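Local coordinates for putative uncharacterized protein (Wolbachia pipientis, PDB 3F4S) that probably introduces disulfide bonds into exported proteins, acting as a DsbA-type thiol-disulfide oxidoreductase built on the thioredoxin fold, at residues M43-S48 / S55-N60; A47-Y52 / L89-L94; Y77-F82 / N106-V111; H81-Y86 / D154-D159; L167-T170 / F175-K178. The protein carries 1 engineered substitution. All coordinates share one frame; numbering follows the deposited sequence.

Contact 1: M43-S48 / S55-N60; sequences MIEYAS and SLFHRN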
# COMPACT_ATOMS: atom_id res chain seq x y z
N MET A 43 -9.89 0.52 -2.59
CA MET A 43 -8.95 1.50 -2.07
C MET A 43 -7.55 1.19 -2.59
O MET A 43 -7.05 0.08 -2.43
CB MET A 43 -8.92 1.52 -0.54
CG MET A 43 -7.72 2.28 0.04
SD MET A 43 -7.63 2.25 1.84
CE MET A 43 -9.01 3.31 2.25
N ILE A 44 -6.94 2.18 -3.23
CA ILE A 44 -5.54 2.09 -3.63
C ILE A 44 -4.77 3.09 -2.79
O ILE A 44 -5.13 4.25 -2.73
CB ILE A 44 -5.36 2.44 -5.13
CG1 ILE A 44 -6.09 1.42 -6.00
CG2 ILE A 44 -3.86 2.51 -5.50
CD1 ILE A 44 -6.21 1.83 -7.47
N GLU A 45 -3.73 2.61 -2.12
CA GLU A 45 -2.89 3.48 -1.30
C GLU A 45 -1.48 3.50 -1.86
O GLU A 45 -0.89 2.45 -2.13
CB GLU A 45 -2.85 2.97 0.15
CG GLU A 45 -1.85 3.74 1.00
CD GLU A 45 -1.71 3.20 2.43
OE1 GLU A 45 -2.47 2.28 2.82
OE2 GLU A 45 -0.84 3.71 3.17
N TYR A 46 -0.93 4.71 -2.02
CA TYR A 46 0.50 4.87 -2.27
C TYR A 46 1.16 5.42 -1.01
O TYR A 46 0.72 6.44 -0.47
CB TYR A 46 0.75 5.85 -3.41
CG TYR A 46 0.45 5.32 -4.79
CD1 TYR A 46 1.44 4.70 -5.55
CD2 TYR A 46 -0.81 5.46 -5.35
CE1 TYR A 46 1.17 4.22 -6.83
CE2 TYR A 46 -1.09 4.99 -6.62
CZ TYR A 46 -0.10 4.37 -7.36
OH TYR A 46 -0.38 3.92 -8.62
N ALA A 47 2.22 4.77 -0.54
CA ALA A 47 2.92 5.27 0.64
C ALA A 47 4.36 4.80 0.66
O ALA A 47 4.70 3.78 0.06
CB ALA A 47 2.21 4.82 1.91
N SER A 48 5.21 5.57 1.34
CA SER A 48 6.58 5.18 1.61
C SER A 48 6.62 4.47 2.95
O SER A 48 6.00 4.93 3.93
CB SER A 48 7.46 6.43 1.69
OG SER A 48 8.64 6.18 2.43
N SER A 55 3.38 5.67 8.80
CA SER A 55 3.52 4.69 9.87
C SER A 55 2.42 4.86 10.92
O SER A 55 1.76 3.89 11.30
CB SER A 55 4.89 4.81 10.52
OG SER A 55 4.97 4.01 11.68
N LEU A 56 2.21 6.09 11.37
CA LEU A 56 1.21 6.35 12.41
C LEU A 56 -0.18 5.95 11.91
O LEU A 56 -0.96 5.35 12.64
CB LEU A 56 1.21 7.82 12.84
CG LEU A 56 2.48 8.31 13.54
CD1 LEU A 56 2.42 9.81 13.75
CD2 LEU A 56 2.69 7.59 14.86
N PHE A 57 -0.48 6.30 10.66
CA PHE A 57 -1.75 5.90 10.07
C PHE A 57 -1.90 4.38 10.09
O PHE A 57 -2.95 3.85 10.47
CB PHE A 57 -1.88 6.42 8.63
CG PHE A 57 -3.05 5.84 7.89
CD1 PHE A 57 -4.33 6.32 8.12
CD2 PHE A 57 -2.87 4.81 6.98
CE1 PHE A 57 -5.41 5.78 7.44
CE2 PHE A 57 -3.95 4.27 6.30
CZ PHE A 57 -5.23 4.76 6.53
N HIS A 58 -0.85 3.66 9.70
CA HIS A 58 -0.90 2.20 9.70
C HIS A 58 -0.98 1.56 11.08
O HIS A 58 -1.52 0.47 11.23
CB HIS A 58 0.24 1.64 8.85
CG HIS A 58 -0.08 1.70 7.39
ND1 HIS A 58 -0.76 0.69 6.74
CD2 HIS A 58 0.08 2.70 6.50
CE1 HIS A 58 -0.96 1.05 5.49
NE2 HIS A 58 -0.46 2.26 5.31
N ARG A 59 -0.45 2.26 12.07
CA ARG A 59 -0.45 1.77 13.44
C ARG A 59 -1.80 2.00 14.12
O ARG A 59 -2.30 1.14 14.84
CB ARG A 59 0.65 2.48 14.24
CG ARG A 59 1.02 1.83 15.56
CD ARG A 59 2.14 2.62 16.24
NE ARG A 59 3.20 2.97 15.30
CZ ARG A 59 4.24 3.75 15.59
NH1 ARG A 59 5.15 4.01 14.66
NH2 ARG A 59 4.36 4.29 16.79
N ASN A 60 -2.39 3.17 13.88
CA ASN A 60 -3.54 3.60 14.66
C ASN A 60 -4.89 3.70 13.96
O ASN A 60 -5.92 3.77 14.62
CB ASN A 60 -3.22 4.93 15.33
CG ASN A 60 -2.05 4.81 16.28
OD1 ASN A 60 -1.93 3.82 17.01
ND2 ASN A 60 -1.18 5.79 16.27
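F57 is the first helix residue to meet E45. Its CE2 lies 4.3 Å from E45 OE1, and that oxygen sits at the edge of the phenyl ring, near its plane. The same ring edge also overhangs its neighbour in sequence: F57 CE2 stands 4.1 Å above one face of the H58 imidazole, out toward the rim.

H58 follows and carries the contact. NE2 donates to E45 OE2 at 2.6 Å. The bond is nearly straight, with an angle of 167° at the hydrogen. OE2 accepts through its syn lone pair, on the side of OE1, and lies in the plane of the imidazole. Carboxylate and ring are almost coplanar, 20° apart. In E45, CG lies anti to the backbone N (chi1 173°), and the extended chain carries the carboxylate to the H58 ring edge.

E45 OE1 has a partner of its own, the hydroxyl of Y77, so both oxygens of this buried acid are held. A buried carboxylate beneath the CxxC helix recurs in thioredoxin and DsbA relatives, and E45 is consistent with that position.

Strand 41-47 runs between strands 75-81 and 174-179, and helix 52-60 packs over it. F112 of helix 101-113 stacks on H58. F57 meets F175 of strand 174-179 and F202 of helix 199-216.

Contact 2: A47-Y52 / L89-L94; sequences ASLTCY and LKAAML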
# COMPACT_ATOMS: atom_id res chain seq x y z
N ALA A 47 2.22 4.77 -0.54
CA ALA A 47 2.92 5.27 0.64
C ALA A 47 4.36 4.80 0.66
O ALA A 47 4.70 3.78 0.06
CB ALA A 47 2.21 4.82 1.91
N SER A 48 5.21 5.57 1.34
CA SER A 48 6.58 5.18 1.61
C SER A 48 6.62 4.47 2.95
O SER A 48 6.00 4.93 3.93
CB SER A 48 7.46 6.43 1.69
OG SER A 48 8.64 6.18 2.43
N LEU A 49 7.34 3.35 3.02
CA LEU A 49 7.42 2.58 4.25
C LEU A 49 8.16 3.31 5.38
O LEU A 49 8.06 2.91 6.54
CB LEU A 49 8.06 1.21 3.99
CG LEU A 49 7.22 0.25 3.14
CD1 LEU A 49 8.03 -0.98 2.71
CD2 LEU A 49 5.96 -0.17 3.88
N THR A 50 8.91 4.35 5.04
CA THR A 50 9.72 5.09 6.01
C THR A 50 9.10 6.44 6.37
O THR A 50 9.68 7.25 7.08
CB THR A 50 11.13 5.35 5.45
OG1 THR A 50 11.02 6.06 4.21
CG2 THR A 50 11.87 4.03 5.22
N CYS A 51 7.90 6.68 5.85
CA CYS A 51 7.22 7.95 6.09
C CYS A 51 6.49 7.94 7.43
O CYS A 51 5.63 7.09 7.68
CB CYS A 51 6.26 8.24 4.94
SG CYS A 51 5.10 9.57 5.27
N TYR A 52 6.83 8.90 8.29
CA TYR A 52 6.36 8.93 9.68
C TYR A 52 4.84 8.97 9.83
O TYR A 52 4.25 8.13 10.53
CB TYR A 52 7.04 10.07 10.46
CG TYR A 52 6.61 10.19 11.91
CD1 TYR A 52 6.67 9.09 12.77
CD2 TYR A 52 6.17 11.40 12.44
CE1 TYR A 52 6.28 9.19 14.10
CE2 TYR A 52 5.79 11.51 13.76
CZ TYR A 52 5.85 10.41 14.59
OH TYR A 52 5.46 10.55 15.90
N LEU A 89 13.30 1.91 -0.31
CA LEU A 89 13.34 1.20 -1.57
C LEU A 89 13.77 -0.25 -1.34
O LEU A 89 13.19 -1.18 -1.91
CB LEU A 89 14.25 1.91 -2.57
CG LEU A 89 14.43 1.25 -3.93
CD1 LEU A 89 13.09 0.88 -4.56
CD2 LEU A 89 15.20 2.19 -4.84
N LYS A 90 14.78 -0.44 -0.50
CA LYS A 90 15.22 -1.80 -0.16
C LYS A 90 14.10 -2.57 0.55
O LYS A 90 13.90 -3.77 0.30
CB LYS A 90 16.49 -1.77 0.70
CG LYS A 90 17.74 -1.36 -0.08
CD LYS A 90 18.23 -2.50 -0.96
CE LYS A 90 19.27 -2.02 -1.96
NZ LYS A 90 19.98 -3.14 -2.65
N ALA A 91 13.36 -1.89 1.43
CA ALA A 91 12.24 -2.52 2.12
C ALA A 91 11.17 -2.94 1.10
O ALA A 91 10.64 -4.06 1.16
CB ALA A 91 11.64 -1.58 3.16
N ALA A 92 10.87 -2.05 0.15
CA ALA A 92 9.89 -2.36 -0.88
C ALA A 92 10.33 -3.57 -1.70
O ALA A 92 9.52 -4.43 -2.05
CB ALA A 92 9.66 -1.14 -1.78
N MET A 93 11.61 -3.63 -2.03
CA MET A 93 12.15 -4.79 -2.75
C MET A 93 11.97 -6.06 -1.92
O MET A 93 11.56 -7.10 -2.44
CB MET A 93 13.62 -4.56 -3.10
CG MET A 93 13.84 -3.45 -4.15
SD MET A 93 15.55 -2.95 -4.32
CE MET A 93 16.31 -4.49 -4.86
N LEU A 94 12.29 -5.98 -0.63
CA LEU A 94 12.20 -7.14 0.24
C LEU A 94 10.76 -7.67 0.34
O LEU A 94 10.55 -8.87 0.49
CB LEU A 94 12.76 -6.84 1.62
CG LEU A 94 12.88 -8.01 2.60
CD1 LEU A 94 13.62 -9.19 1.97
CD2 LEU A 94 13.55 -7.56 3.89
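L49 reaches A91 with a single methyl. Its CD1 lies 3.7 Å from A91 CB and 4.0 Å from the backbone N of A92. The methyl thus meets both the A91 side chain and the A91-A92 peptide. The CA atoms of L49 and A91 are 7.3 Å apart, in keeping with the small alanine. CG of L49 lies anti to the carbonyl carbon (chi1 -68°), and the chain then extends to deliver CD1 to the helix. This part is buried. L49 also touches H81 of strand 75-81 and N108, V111 and F112 of helix 101-113, which surround the same leucine.

The other side is looser. Past L49 the loop turns away: T50, C51 and Y52 reach no atom of the helix segment and lie toward solvent.

The loop keeps its own shape. S48 to C51 form a type I turn, closed by C51 N to S48 O at 3.2 Å. S48 OG accepts from T50 N at 3.2 Å, an ST turn. T50 OG1 is hydrogen-bonded to D85 OD2, just ahead of helix 86-94. C51 stands at the N-cap of helix 52-60 and is disulfide-bonded to C54, in the thioredoxin-type CxxC.

The loop carrying the probable redox cysteine meets helix 86-94 here by apolar packing, without a hydrogen bond between the two segments, and the cysteine itself takes no part in the touch.

Contact 3: Y77-F82 / N106-V111; sequences YIFRHF and NFNKAV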
# COMPACT_ATOMS: atom_id res chain seq x y z
N TYR A 77 -8.38 -3.85 -1.02
CA TYR A 77 -7.28 -2.94 -0.69
C TYR A 77 -6.03 -3.27 -1.51
O TYR A 77 -5.55 -4.41 -1.51
CB TYR A 77 -6.97 -3.02 0.80
CG TYR A 77 -5.73 -2.28 1.26
CD1 TYR A 77 -5.72 -0.90 1.35
CD2 TYR A 77 -4.59 -2.98 1.65
CE1 TYR A 77 -4.59 -0.22 1.79
CE2 TYR A 77 -3.45 -2.31 2.09
CZ TYR A 77 -3.46 -0.93 2.16
OH TYR A 77 -2.33 -0.27 2.61
N ILE A 78 -5.52 -2.26 -2.21
CA ILE A 78 -4.32 -2.40 -3.02
C ILE A 78 -3.27 -1.39 -2.59
O ILE A 78 -3.43 -0.19 -2.80
CB ILE A 78 -4.62 -2.20 -4.51
CG1 ILE A 78 -5.67 -3.21 -4.99
CG2 ILE A 78 -3.33 -2.30 -5.33
CD1 ILE A 78 -6.00 -3.12 -6.47
N PHE A 79 -2.20 -1.89 -1.98
CA PHE A 79 -1.09 -1.05 -1.54
C PHE A 79 -0.05 -1.02 -2.64
O PHE A 79 0.35 -2.07 -3.16
CB PHE A 79 -0.46 -1.62 -0.27
CG PHE A 79 0.66 -0.79 0.29
CD1 PHE A 79 0.40 0.44 0.87
CD2 PHE A 79 1.98 -1.23 0.22
CE1 PHE A 79 1.43 1.22 1.38
CE2 PHE A 79 3.01 -0.45 0.73
CZ PHE A 79 2.73 0.78 1.31
N ARG A 80 0.39 0.19 -3.00
CA ARG A 80 1.45 0.37 -3.99
C ARG A 80 2.60 1.14 -3.38
O ARG A 80 2.40 2.13 -2.67
CB ARG A 80 0.91 1.07 -5.24
CG ARG A 80 -0.06 0.20 -6.05
CD ARG A 80 -0.65 0.94 -7.25
NE ARG A 80 -1.66 0.12 -7.91
CZ ARG A 80 -2.57 0.59 -8.76
NH1 ARG A 80 -2.58 1.88 -9.06
NH2 ARG A 80 -3.45 -0.23 -9.32
N HIS A 81 3.82 0.67 -3.63
CA HIS A 81 5.01 1.27 -3.04
C HIS A 81 5.30 2.65 -3.63
O HIS A 81 5.06 2.90 -4.82
CB HIS A 81 6.22 0.36 -3.23
CG HIS A 81 6.18 -0.89 -2.39
ND1 HIS A 81 6.20 -0.86 -1.02
CD2 HIS A 81 6.14 -2.20 -2.74
CE1 HIS A 81 6.16 -2.10 -0.55
NE2 HIS A 81 6.12 -2.93 -1.58
N PHE A 82 5.82 3.54 -2.80
CA PHE A 82 6.28 4.84 -3.25
C PHE A 82 7.52 5.19 -2.44
O PHE A 82 7.47 6.05 -1.56
CB PHE A 82 5.19 5.89 -3.02
CG PHE A 82 5.33 7.12 -3.87
CD1 PHE A 82 4.69 7.21 -5.09
CD2 PHE A 82 6.12 8.19 -3.45
CE1 PHE A 82 4.81 8.35 -5.88
CE2 PHE A 82 6.25 9.33 -4.23
CZ PHE A 82 5.59 9.41 -5.45
N ASN A 106 1.51 -8.25 5.99
CA ASN A 106 2.14 -8.33 7.31
C ASN A 106 3.58 -7.85 7.30
O ASN A 106 4.07 -7.29 8.28
CB ASN A 106 2.03 -9.74 7.90
CG ASN A 106 0.68 -10.00 8.53
OD1 ASN A 106 -0.05 -9.07 8.87
ND2 ASN A 106 0.33 -11.27 8.70
N PHE A 107 4.27 -8.07 6.18
CA PHE A 107 5.62 -7.55 6.07
C PHE A 107 5.61 -6.02 6.06
O PHE A 107 6.33 -5.37 6.83
CB PHE A 107 6.34 -8.07 4.81
CG PHE A 107 7.65 -7.37 4.56
CD1 PHE A 107 8.81 -7.79 5.21
CD2 PHE A 107 7.71 -6.24 3.75
CE1 PHE A 107 10.01 -7.13 5.01
CE2 PHE A 107 8.90 -5.57 3.55
CZ PHE A 107 10.06 -6.01 4.18
N ASN A 108 4.80 -5.44 5.18
CA ASN A 108 4.71 -3.98 5.13
C ASN A 108 4.29 -3.40 6.48
O ASN A 108 4.84 -2.39 6.92
CB ASN A 108 3.79 -3.51 4.00
CG ASN A 108 4.37 -3.82 2.64
OD1 ASN A 108 5.58 -3.75 2.44
ND2 ASN A 108 3.51 -4.21 1.70
N LYS A 109 3.33 -4.05 7.13
CA LYS A 109 2.87 -3.67 8.46
C LYS A 109 4.02 -3.64 9.47
O LYS A 109 4.15 -2.71 10.28
CB LYS A 109 1.76 -4.61 8.94
CG LYS A 109 1.24 -4.27 10.33
CD LYS A 109 -0.09 -4.96 10.60
CE LYS A 109 0.08 -6.46 10.61
NZ LYS A 109 0.60 -6.94 11.92
N ALA A 110 4.86 -4.67 9.43
CA ALA A 110 6.00 -4.76 10.34
C ALA A 110 6.99 -3.62 10.09
O ALA A 110 7.52 -3.04 11.03
CB ALA A 110 6.70 -6.10 10.20
N VAL A 111 7.25 -3.32 8.82
CA VAL A 111 8.16 -2.22 8.51
C VAL A 111 7.60 -0.89 9.05
O VAL A 111 8.30 -0.14 9.74
CB VAL A 111 8.50 -2.13 6.99
CG1 VAL A 111 9.46 -0.96 6.72
CG2 VAL A 111 9.12 -3.47 6.51
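N108 puts its amide against two rings, those of H81 and F79. At the H81 ring, N108 OD1 sits at the edge, in plane, 3.5 Å from CE1. The amide is turned 82° from the imidazole, so the two planes are close to perpendicular. The F79 ring is met by the other end of the amide. N108 ND2 is 3.7 Å from F79 CD2 and 3.9 Å from F79 CE2, with the planes 49° apart. Within the helix, V111 CG2 lies over one face of the F107 ring.

CG of F79 is anti to the backbone N (chi1 -178°), which sends its ring from the strand toward the helix. N108 crosses F79 obliquely and comes at H81 from the opposite direction. Its amide spans the two rings, ND2 on F79 and OD1 on H81. No hydrogen bond crosses the contact. OD1 is buried with no hydrogen-bond partner in the model. Its nearest neighbour here, H81 CE1, is a carbon, not a hydrogen-bond donor of the usual kind. The imidazole does have a firm partner, because H81 NE2 is hydrogen-bonded to S95 OG.

Strand 75-81 belongs to the thioredoxin sheet. Helix 101-113 is part of the helical insert that follows it, as in DsbA proteins. F79 touches E45 and A47 of the adjoining strand 41-47. H81 packs on A92 of helix 86-94, and F107 touches L94 of the same helix.

Contact 4: H81-Y86 / D154-D159; sequences HFPLDY and DKIVND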
# COMPACT_ATOMS: atom_id res chain seq x y z
N HIS A 81 3.82 0.67 -3.63
CA HIS A 81 5.01 1.27 -3.04
C HIS A 81 5.30 2.65 -3.63
O HIS A 81 5.06 2.90 -4.82
CB HIS A 81 6.22 0.36 -3.23
CG HIS A 81 6.18 -0.89 -2.39
ND1 HIS A 81 6.20 -0.86 -1.02
CD2 HIS A 81 6.14 -2.20 -2.74
CE1 HIS A 81 6.16 -2.10 -0.55
NE2 HIS A 81 6.12 -2.93 -1.58
N PHE A 82 5.82 3.54 -2.80
CA PHE A 82 6.28 4.84 -3.25
C PHE A 82 7.52 5.19 -2.44
O PHE A 82 7.47 6.05 -1.56
CB PHE A 82 5.19 5.89 -3.02
CG PHE A 82 5.33 7.12 -3.87
CD1 PHE A 82 4.69 7.21 -5.09
CD2 PHE A 82 6.12 8.19 -3.45
CE1 PHE A 82 4.81 8.35 -5.88
CE2 PHE A 82 6.25 9.33 -4.23
CZ PHE A 82 5.59 9.41 -5.45
N PRO A 83 8.64 4.51 -2.72
CA PRO A 83 9.80 4.74 -1.84
C PRO A 83 10.50 6.05 -2.14
O PRO A 83 10.48 6.53 -3.28
CB PRO A 83 10.70 3.53 -2.13
CG PRO A 83 9.78 2.50 -2.73
CD PRO A 83 8.81 3.31 -3.55
N LEU A 84 11.09 6.62 -1.10
CA LEU A 84 11.69 7.95 -1.18
C LEU A 84 13.15 7.97 -0.74
O LEU A 84 13.80 9.02 -0.78
CB LEU A 84 10.89 8.95 -0.35
CG LEU A 84 9.47 9.19 -0.85
CD1 LEU A 84 8.72 10.06 0.13
CD2 LEU A 84 9.49 9.83 -2.24
N ASP A 85 13.66 6.82 -0.32
CA ASP A 85 15.02 6.75 0.18
C ASP A 85 15.56 5.33 0.07
O ASP A 85 14.85 4.41 -0.38
CB ASP A 85 15.06 7.23 1.63
CG ASP A 85 14.04 6.51 2.49
OD1 ASP A 85 13.98 5.29 2.42
OD2 ASP A 85 13.29 7.17 3.24
N TYR A 86 16.81 5.15 0.48
CA TYR A 86 17.48 3.86 0.32
C TYR A 86 16.78 2.75 1.12
O TYR A 86 16.46 1.69 0.56
CB TYR A 86 18.95 3.98 0.70
CG TYR A 86 19.72 2.69 0.60
CD1 TYR A 86 20.34 2.30 -0.60
CD2 TYR A 86 19.86 1.86 1.70
CE1 TYR A 86 21.07 1.11 -0.69
CE2 TYR A 86 20.58 0.66 1.63
CZ TYR A 86 21.18 0.30 0.44
OH TYR A 86 21.89 -0.88 0.39
N ASP A 154 13.58 -2.14 -10.48
CA ASP A 154 13.13 -1.45 -11.69
C ASP A 154 11.61 -1.32 -11.71
O ASP A 154 11.07 -0.27 -12.04
CB ASP A 154 13.57 -2.22 -12.94
CG ASP A 154 15.05 -2.09 -13.23
OD1 ASP A 154 15.72 -1.23 -12.61
OD2 ASP A 154 15.55 -2.85 -14.08
N LYS A 155 10.92 -2.41 -11.38
CA LYS A 155 9.47 -2.40 -11.38
C LYS A 155 8.95 -1.39 -10.36
O LYS A 155 8.05 -0.61 -10.65
CB LYS A 155 8.91 -3.80 -11.10
CG LYS A 155 7.41 -3.85 -10.91
N ILE A 156 9.54 -1.39 -9.17
CA ILE A 156 9.11 -0.47 -8.13
C ILE A 156 9.30 0.99 -8.54
O ILE A 156 8.38 1.81 -8.41
CB ILE A 156 9.83 -0.74 -6.80
CG1 ILE A 156 9.36 -2.07 -6.21
CG2 ILE A 156 9.56 0.39 -5.81
CD1 ILE A 156 10.30 -2.69 -5.20
N VAL A 157 10.48 1.33 -9.03
CA VAL A 157 10.74 2.73 -9.39
C VAL A 157 9.94 3.17 -10.62
O VAL A 157 9.57 4.34 -10.73
CB VAL A 157 12.24 3.08 -9.55
CG1 VAL A 157 12.99 2.84 -8.24
CG2 VAL A 157 12.88 2.30 -10.70
N ASN A 158 9.65 2.24 -11.52
CA ASN A 158 8.84 2.60 -12.68
C ASN A 158 7.36 2.75 -12.30
O ASN A 158 6.70 3.66 -12.78
CB ASN A 158 9.07 1.62 -13.83
CG ASN A 158 10.36 1.93 -14.58
OD1 ASN A 158 11.41 1.34 -14.33
ND2 ASN A 158 10.29 2.91 -15.47
N ASP A 159 6.86 1.89 -11.42
CA ASP A 159 5.50 2.07 -10.93
C ASP A 159 5.37 3.42 -10.22
O ASP A 159 4.36 4.10 -10.35
CB ASP A 159 5.10 0.94 -9.97
CG ASP A 159 4.86 -0.38 -10.69
OD1 ASP A 159 4.78 -0.39 -11.94
OD2 ASP A 159 4.76 -1.42 -9.99
O HOH W 1 6.24 1.22 -6.76
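I156 turns its CB toward P83 and H81. From CB one branch is the methyl CG2, anti to the backbone N. This methyl lies 3.7 Å from P83 CG and 3.8 Å from P83 CD, and 4.2 Å from H81 CB. The proline has a second conformer, so its distances are less certain. The proline ring and the isoleucine cross at about a right angle, and the methyl meets the CG-CD side of the ring. The other branch starts at CG1, beside the backbone N (chi1 -69°), and ends at CD1. This tip reaches helix 86-94, where I156 CD1 lies 3.8 Å from A92 CB and 3.8 Å from M93 CG. The isoleucine also packs on L89 of that helix.

The loop 81-86 is the point where the chain leaves strand 75-81 of the thioredoxin sheet and enters the helical insert characteristic of DsbA proteins. Helix 150-167 probably leads out of that insert and returns the chain to strand 174-179.

One water joins the two backbones. It donates to H81 O and to I156 O, each at 2.8 Å. A further tie comes from the next turn of the helix, where K160 NZ is hydrogen-bonded to P83 O. D85, the N-cap of helix 86-94, accepts from G88 N through OD1. F82 points away from segment 154-159. Its ring packs instead on I164, on I169 and on V172, an engineered valine.

Contact 5: L167-T170 / F175-K178; sequences LGIT and FFIK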
# COMPACT_ATOMS: atom_id res chain seq x y z
N LEU A 167 -0.78 10.47 -11.98
CA LEU A 167 -1.66 10.74 -10.86
C LEU A 167 -1.26 11.98 -10.07
O LEU A 167 -1.96 12.38 -9.14
CB LEU A 167 -1.76 9.52 -9.94
CG LEU A 167 -2.31 8.25 -10.59
CD1 LEU A 167 -2.15 7.05 -9.66
CD2 LEU A 167 -3.76 8.44 -10.98
N GLY A 168 -0.14 12.59 -10.44
CA GLY A 168 0.31 13.82 -9.82
C GLY A 168 0.73 13.69 -8.36
O GLY A 168 0.59 14.64 -7.58
N ILE A 169 1.26 12.53 -7.99
CA ILE A 169 1.65 12.31 -6.60
C ILE A 169 2.96 13.00 -6.26
O ILE A 169 3.99 12.79 -6.91
CB ILE A 169 1.74 10.81 -6.27
CG1 ILE A 169 0.39 10.14 -6.55
CG2 ILE A 169 2.14 10.61 -4.81
CD1 ILE A 169 0.34 8.68 -6.14
N THR A 170 2.93 13.84 -5.23
CA THR A 170 4.14 14.48 -4.73
C THR A 170 4.42 14.04 -3.30
O THR A 170 5.50 13.53 -3.00
CB THR A 170 4.04 16.02 -4.80
OG1 THR A 170 2.95 16.47 -3.99
CG2 THR A 170 3.80 16.47 -6.24
N PHE A 175 -4.46 8.24 -1.05
CA PHE A 175 -5.46 7.18 -1.16
C PHE A 175 -6.44 7.49 -2.26
O PHE A 175 -6.91 8.62 -2.40
CB PHE A 175 -6.25 7.05 0.15
CG PHE A 175 -5.39 6.84 1.36
CD1 PHE A 175 -5.12 5.56 1.82
CD2 PHE A 175 -4.85 7.92 2.04
CE1 PHE A 175 -4.33 5.36 2.93
CE2 PHE A 175 -4.06 7.72 3.16
CZ PHE A 175 -3.79 6.44 3.60
N PHE A 176 -6.77 6.48 -3.06
CA PHE A 176 -7.84 6.60 -4.03
C PHE A 176 -8.92 5.62 -3.61
O PHE A 176 -8.66 4.42 -3.48
CB PHE A 176 -7.33 6.31 -5.44
CG PHE A 176 -6.28 7.27 -5.91
CD1 PHE A 176 -6.64 8.48 -6.50
CD2 PHE A 176 -4.94 6.98 -5.76
CE1 PHE A 176 -5.67 9.37 -6.93
CE2 PHE A 176 -3.96 7.86 -6.18
CZ PHE A 176 -4.33 9.06 -6.77
N ILE A 177 -10.12 6.14 -3.39
CA ILE A 177 -11.24 5.32 -2.94
C ILE A 177 -12.41 5.49 -3.91
O ILE A 177 -12.91 6.60 -4.11
CB ILE A 177 -11.68 5.69 -1.51
CG1 ILE A 177 -10.47 5.69 -0.57
CG2 ILE A 177 -12.76 4.72 -1.03
CD1 ILE A 177 -10.76 6.27 0.80
N LYS A 178 -12.84 4.39 -4.51
CA LYS A 178 -13.82 4.45 -5.58
C LYS A 178 -14.57 3.13 -5.68
O LYS A 178 -14.22 2.15 -5.03
CB LYS A 178 -13.12 4.75 -6.92
CG LYS A 178 -12.15 3.66 -7.35
CD LYS A 178 -11.30 4.07 -8.56
CE LYS A 178 -12.17 4.39 -9.76
NZ LYS A 178 -13.05 3.26 -10.17
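L167 and I169 both pack against the ring of F176. They belong to the connection between helix 150-167 and strand 174-179 of the thioredoxin fold, a connection that in this family usually carries a cis-proline close to the active site. L167 CD1 approaches obliquely, 4.0 Å from F176 CE2 and 4.1 Å from F176 CZ. L167 CB is also 4.1 Å from F176 CZ, so the leucine meets the ring with both its root and one methyl. I169 CD1 is more distant, 4.4 Å from F176 CE2, and lies at the ring edge near its plane. The contact is wholly apolar, and all three residues are buried.

The ring is placed by its torsion: CG of F176 lies beside the backbone N and anti to the carbonyl carbon (chi1 -62°), and the phenyl swings toward the incoming loop.

Further out, G168 separates the two aliphatic residues. It is the first residue to leave the helix, and its positive phi (67°) turns the chain. Y46 of strand 41-47 touches both L167 and I169. F176 is fixed in the sheet by backbone bonding with I44 of that same strand, and its ring also touches L25 and K192. The backbone oxygen L167 O is hydrogen-bonded to K192 NZ.

Contact 2 holds C51 of the C51-C54 disulfide, the probable redox site. Contact 1 joins the CxxC helix to strand 41-47, the two centres about 11 Å apart. Contacts 1, 3 and 5 reach neighbouring strands of one sheet: E45 O is 2.7 Å from R80 N, and I44 O is 2.8 Å from F176 N. Contacts 3 and 4 share H81 and F82. Contact 2 lies about 8 Å, centre to centre, from both, and A92 CB comes within 3.5 Å of H81 CG. Contact 5 is remote from contact 2, with centres about 18 Å and nearest atoms about 6 Å apart. It still touches contacts 3 and 4 where I169 CG2 meets F82 CE1 at 3.7 Å.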